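Local structure of leucine aminopeptidase 1 (Caenorhabditis elegans, 2HC9) at residues V23-V28 / Y117-S122; W369-G372 / G376-M379. The protein removes the N-terminal residue, preferably leucine, from peptides as a two-zinc M17 aminopeptidase and probably serves in digestion. The protein carries 1 engineered substitution. All blocks are in the same frame, centred on the assembly; numbering follows the deposited sequence.

Interaction 1: V23-V28 / Y117-S122. With GOL (glycerol), chain M.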
loop_
_atom_site.group_PDB
_atom_site.type_symbol
_atom_site.label_atom_id
_atom_site.label_comp_id
_atom_site.label_asym_id
_atom_site.label_seq_id
_atom_site.Cartn_x
_atom_site.Cartn_y
_atom_site.Cartn_z
ATOM N N VAL A 23 13.646 -38.441 -26.359
ATOM C CA VAL A 23 12.548 -37.480 -26.470
ATOM C C VAL A 23 11.654 -37.771 -27.675
ATOM O O VAL A 23 12.142 -37.971 -28.797
ATOM C CB VAL A 23 13.088 -36.025 -26.559
ATOM C CG1 VAL A 23 11.909 -35.000 -26.530
ATOM C CG2 VAL A 23 14.094 -35.767 -25.442
ATOM N N GLY A 24 10.339 -37.803 -27.452
ATOM C CA GLY A 24 9.412 -37.945 -28.577
ATOM C C GLY A 24 7.954 -37.748 -28.181
ATOM O O GLY A 24 7.584 -37.979 -27.044
ATOM N N LYS A 25 7.134 -37.333 -29.139
ATOM C CA LYS A 25 5.686 -37.499 -29.006
ATOM C C LYS A 25 5.255 -38.943 -28.853
ATOM O O LYS A 25 5.820 -39.853 -29.468
ATOM C CB LYS A 25 4.939 -36.834 -30.155
ATOM C CG LYS A 25 5.009 -35.297 -30.099
ATOM C CD LYS A 25 4.428 -34.686 -31.350
ATOM C CE LYS A 25 4.152 -33.198 -31.155
ATOM N NZ LYS A 25 3.806 -32.569 -32.448
ATOM N N LYS A 26 4.230 -39.133 -28.034
ATOM C CA LYS A 26 3.700 -40.448 -27.718
ATOM C C LYS A 26 3.420 -41.271 -28.974
ATOM O O LYS A 26 3.786 -42.435 -29.043
ATOM C CB LYS A 26 2.404 -40.261 -26.895
ATOM C CG LYS A 26 1.866 -41.530 -26.248
ATOM C CD LYS A 26 2.846 -42.078 -25.217
ATOM C CE LYS A 26 2.434 -43.453 -24.747
ATOM N NZ LYS A 26 1.142 -43.409 -24.015
ATOM N N SER A 27 2.810 -40.652 -29.987
ATOM C CA SER A 27 2.447 -41.381 -31.191
ATOM C C SER A 27 3.693 -41.836 -31.942
ATOM O O SER A 27 3.686 -42.913 -32.562
ATOM C CB SER A 27 1.555 -40.542 -32.117
ATOM O OG SER A 27 2.242 -39.370 -32.556
ATOM N N VAL A 28 4.757 -41.031 -31.883
ATOM C CA VAL A 28 6.005 -41.347 -32.590
ATOM C C VAL A 28 6.739 -42.465 -31.841
ATOM O O VAL A 28 7.138 -43.491 -32.433
ATOM C CB VAL A 28 6.909 -40.101 -32.735
ATOM C CG1 VAL A 28 8.267 -40.490 -33.314
ATOM C CG2 VAL A 28 6.209 -39.023 -33.609
ATOM N N TYR A 117 9.470 -33.876 -39.089
ATOM C CA TYR A 117 10.169 -32.736 -39.676
ATOM C C TYR A 117 9.663 -31.362 -39.203
ATOM O O TYR A 117 10.470 -30.474 -38.913
ATOM C CB TYR A 117 10.051 -32.843 -41.190
ATOM C CG TYR A 117 11.013 -32.040 -41.984
ATOM C CD1 TYR A 117 12.367 -32.012 -41.673
ATOM C CD2 TYR A 117 10.563 -31.318 -43.079
ATOM C CE1 TYR A 117 13.249 -31.283 -42.444
ATOM C CE2 TYR A 117 11.421 -30.588 -43.837
ATOM C CZ TYR A 117 12.746 -30.571 -43.528
ATOM O OH TYR A 117 13.571 -29.830 -44.327
ATOM N N PRO A 118 8.332 -31.175 -39.139
ATOM C CA PRO A 118 7.857 -29.863 -38.688
ATOM C C PRO A 118 8.161 -29.538 -37.218
ATOM O O PRO A 118 8.077 -28.372 -36.837
ATOM C CB PRO A 118 6.340 -29.951 -38.897
ATOM C CG PRO A 118 6.135 -31.070 -39.883
ATOM C CD PRO A 118 7.194 -32.059 -39.492
ATOM N N ASP A 119 8.485 -30.549 -36.410
ATOM C CA ASP A 119 8.770 -30.362 -34.984
ATOM C C ASP A 119 10.237 -30.145 -34.672
ATOM O O ASP A 119 10.557 -29.692 -33.578
ATOM C CB ASP A 119 8.307 -31.565 -34.172
ATOM C CG ASP A 119 6.771 -31.645 -34.049
ATOM O OD1 ASP A 119 6.079 -30.673 -34.426
ATOM O OD2 ASP A 119 6.273 -32.689 -33.595
ATOM N N VAL A 120 11.129 -30.525 -35.592
ATOM C CA VAL A 120 12.551 -30.635 -35.255
ATOM C C VAL A 120 13.125 -29.323 -34.707
ATOM O O VAL A 120 13.796 -29.327 -33.670
ATOM C CB VAL A 120 13.401 -31.111 -36.455
ATOM C CG1 VAL A 120 14.904 -30.983 -36.115
ATOM C CG2 VAL A 120 13.024 -32.566 -36.808
ATOM N N LEU A 121 12.878 -28.208 -35.398
ATOM C CA LEU A 121 13.532 -26.956 -35.010
ATOM C C LEU A 121 13.143 -26.520 -33.582
ATOM O O LEU A 121 13.998 -26.182 -32.771
ATOM C CB LEU A 121 13.192 -25.854 -36.021
ATOM C CG LEU A 121 13.913 -24.517 -35.848
ATOM C CD1 LEU A 121 14.066 -23.872 -37.215
ATOM C CD2 LEU A 121 13.159 -23.546 -34.868
ATOM N N SER A 122 11.842 -26.514 -33.289
ATOM C CA SER A 122 11.368 -26.093 -31.961
ATOM C C SER A 122 11.855 -27.039 -30.875
ATOM O O SER A 122 12.180 -26.602 -29.757
ATOM C CB SER A 122 9.835 -26.021 -31.935
ATOM O OG SER A 122 9.300 -27.309 -32.159
HETATM C C1 GOL M . 2.980 -34.373 -36.368
HETATM O O1 GOL M . 2.770 -33.978 -35.036
HETATM C C2 GOL M . 3.822 -33.323 -37.069
HETATM O O2 GOL M . 5.104 -33.362 -36.522
HETATM C C3 GOL M . 3.865 -33.532 -38.580
HETATM O O3 GOL M . 4.426 -34.773 -38.930
#
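Lys25 and Asp119 face each other across a gap of 9.8 Å between their CA atoms, too wide for backbone pairing, so the contact is a single salt bridge between side chains. It lies in the M17 N-terminal domain, of the macro clan, where the parallel strand 18-25 passes into helix 26-31; Lys25 takes the N-cap position of that helix, and Asp119 lies in the segment leading into helix 120-128. The two side chains approach from opposite directions. Beyond CG the lysine chain runs extended, chi2 to chi4 all within 15° of 180°, which carries NZ across to 2.7 Å from Asp119 OD2. The ammonium meets that oxygen on its syn side, 22° out of the carboxylate plane. NZ also donates to Pro87 O, and a third bond goes to glycerol O1, 3.1 Å from Lys25 NZ. A methionine here would probably leave the carboxylate of Asp119 without this countercharge and Pro87 O without this donor. The glycerol, probably from the crystallisation liquor, spans the ion pair: besides accepting from the lysine, its O2 makes a weak hydrogen bond to Asp119 OD2 at 3.2 Å, while its C3 rests 3.6 Å from Pro118 CG.

Interaction 2: W369-G372 / G376-M379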
loop_
_atom_site.group_PDB
_atom_site.type_symbol
_atom_site.label_atom_id
_atom_site.label_comp_id
_atom_site.label_asym_id
_atom_site.label_seq_id
_atom_site.Cartn_x
_atom_site.Cartn_y
_atom_site.Cartn_z
ATOM N N TRP A 369 -0.476 -9.632 -19.145
ATOM C CA TRP A 369 -1.950 -9.553 -19.017
ATOM C C TRP A 369 -2.651 -9.587 -20.384
ATOM O O TRP A 369 -3.863 -9.801 -20.477
ATOM C CB TRP A 369 -2.362 -8.309 -18.207
ATOM C CG TRP A 369 -1.863 -8.347 -16.775
ATOM C CD1 TRP A 369 -0.552 -8.470 -16.353
ATOM C CD2 TRP A 369 -2.651 -8.245 -15.587
ATOM N NE1 TRP A 369 -0.497 -8.466 -14.980
ATOM C CE2 TRP A 369 -1.771 -8.333 -14.487
ATOM C CE3 TRP A 369 -4.006 -8.088 -15.347
ATOM C CZ2 TRP A 369 -2.214 -8.254 -13.168
ATOM C CZ3 TRP A 369 -4.452 -8.028 -14.025
ATOM C CH2 TRP A 369 -3.558 -8.111 -12.958
ATOM N N LEU A 370 -1.886 -9.363 -21.443
ATOM C CA LEU A 370 -2.424 -9.419 -22.786
ATOM C C LEU A 370 -2.225 -10.805 -23.413
ATOM O O LEU A 370 -3.184 -11.426 -23.900
ATOM C CB LEU A 370 -1.807 -8.309 -23.644
ATOM C CG LEU A 370 -2.450 -8.038 -25.019
ATOM C CD1 LEU A 370 -2.162 -6.576 -25.436
ATOM C CD2 LEU A 370 -1.871 -9.006 -26.079
ATOM N N SER A 371 -0.975 -11.286 -23.429
ATOM C CA SER A 371 -0.637 -12.515 -24.154
ATOM C C SER A 371 -0.111 -13.631 -23.255
ATOM O O SER A 371 0.241 -14.703 -23.747
ATOM C CB SER A 371 0.373 -12.216 -25.279
ATOM O OG SER A 371 1.630 -11.776 -24.769
ATOM N N GLY A 372 -0.072 -13.396 -21.942
ATOM C CA GLY A 372 0.419 -14.427 -21.024
ATOM C C GLY A 372 1.943 -14.531 -21.064
ATOM O O GLY A 372 2.626 -13.635 -21.578
ATOM N N GLY A 376 4.939 -13.898 -27.083
ATOM C CA GLY A 376 5.294 -12.474 -27.257
ATOM C C GLY A 376 4.049 -11.786 -27.832
ATOM O O GLY A 376 3.203 -12.432 -28.464
ATOM N N ALA A 377 3.932 -10.484 -27.614
ATOM C CA ALA A 377 2.761 -9.743 -28.076
ATOM C C ALA A 377 3.175 -8.871 -29.241
ATOM O O ALA A 377 4.025 -7.996 -29.090
ATOM C CB ALA A 377 2.186 -8.887 -26.889
ATOM N N ALA A 378 2.609 -9.144 -30.419
ATOM C CA ALA A 378 2.991 -8.457 -31.655
ATOM C C ALA A 378 1.961 -7.412 -32.085
ATOM O O ALA A 378 0.755 -7.723 -32.195
ATOM C CB ALA A 378 3.158 -9.476 -32.796
ATOM N N MET A 379 2.441 -6.211 -32.341
ATOM C CA MET A 379 1.596 -5.143 -32.872
ATOM C C MET A 379 2.194 -4.642 -34.178
ATOM O O MET A 379 3.355 -4.207 -34.225
ATOM C CB MET A 379 1.504 -4.014 -31.850
ATOM C CG MET A 379 0.435 -2.969 -32.212
ATOM S SD MET A 379 0.508 -1.555 -31.084
ATOM C CE MET A 379 1.927 -0.674 -31.724
#
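Ser371 and Ala377 bring the segments closest, their CA atoms 5.9 Å apart, where the end of helix 367-371 turns back through a short connection into strand 376-380, with no hydrogen bond between 369-372 and 376-379. Helix and strand are consecutive elements of the catalytic domain: Gly372 leaves helical geometry with a phi of 76°, and the strand lies in the large mixed sheet, between strands 400-402 and 452-457. Both Leu370 and Ser371 direct their CB toward the strand, and the Ala377 methyl points back at them. On the serine side the nearest approach is Ser371 OG to Ala377 CB, 3.6 Å, with Ser371 CB 4.1 Å from the same methyl. Ser371 OG sits between the backbone N and the carbonyl carbon (chi1 65°), which brings it to the start of the strand, 3.9 Å from Gly376 C. Its hydrogen bonds lie just outside the two segments, with His375 O and Gln367 NE2; the latter also bonds Gly372 O. From the leucine, one branch does the touching: CD2 stands 4.1 Å from Ala377 CB. Met403 contacts both Leu370 and Ala377, while Leu370 also packs on Trp369 of a second subunit, which carries the contact to a subunit interface. The chemistry thus divides in two: between the segments there is only van der Waals contact, centred on the Ala377 methyl and reaching Gly376, with 113 Å² buried over both sides, whereas the polar demand of the serine hydroxyl is met by His375 O in the connection and by the side chain of Gln367 at the start of its own helix.

In the fold
Interactions 1 and 2 fall in different domains and follow one another along the chain, the first in the macro-clan N-terminal domain and the second in the catalytic domain. Their centres are 26 Å apart, and about 14 Å separates their nearest atoms, so neither touches the other. Interaction 1 lies about 21 Å from the centre of the chain, interaction 2 about 14 Å. Both lie away from the zinc and bicarbonate sites, and neither includes a ligand of either; the second is near the bicarbonate pocket only along the chain, helix 367-371 following soon after Leu363 and Thr364, which line it. In character they differ too, one a charged bridge next to glycerol, the other buried and largely apolar.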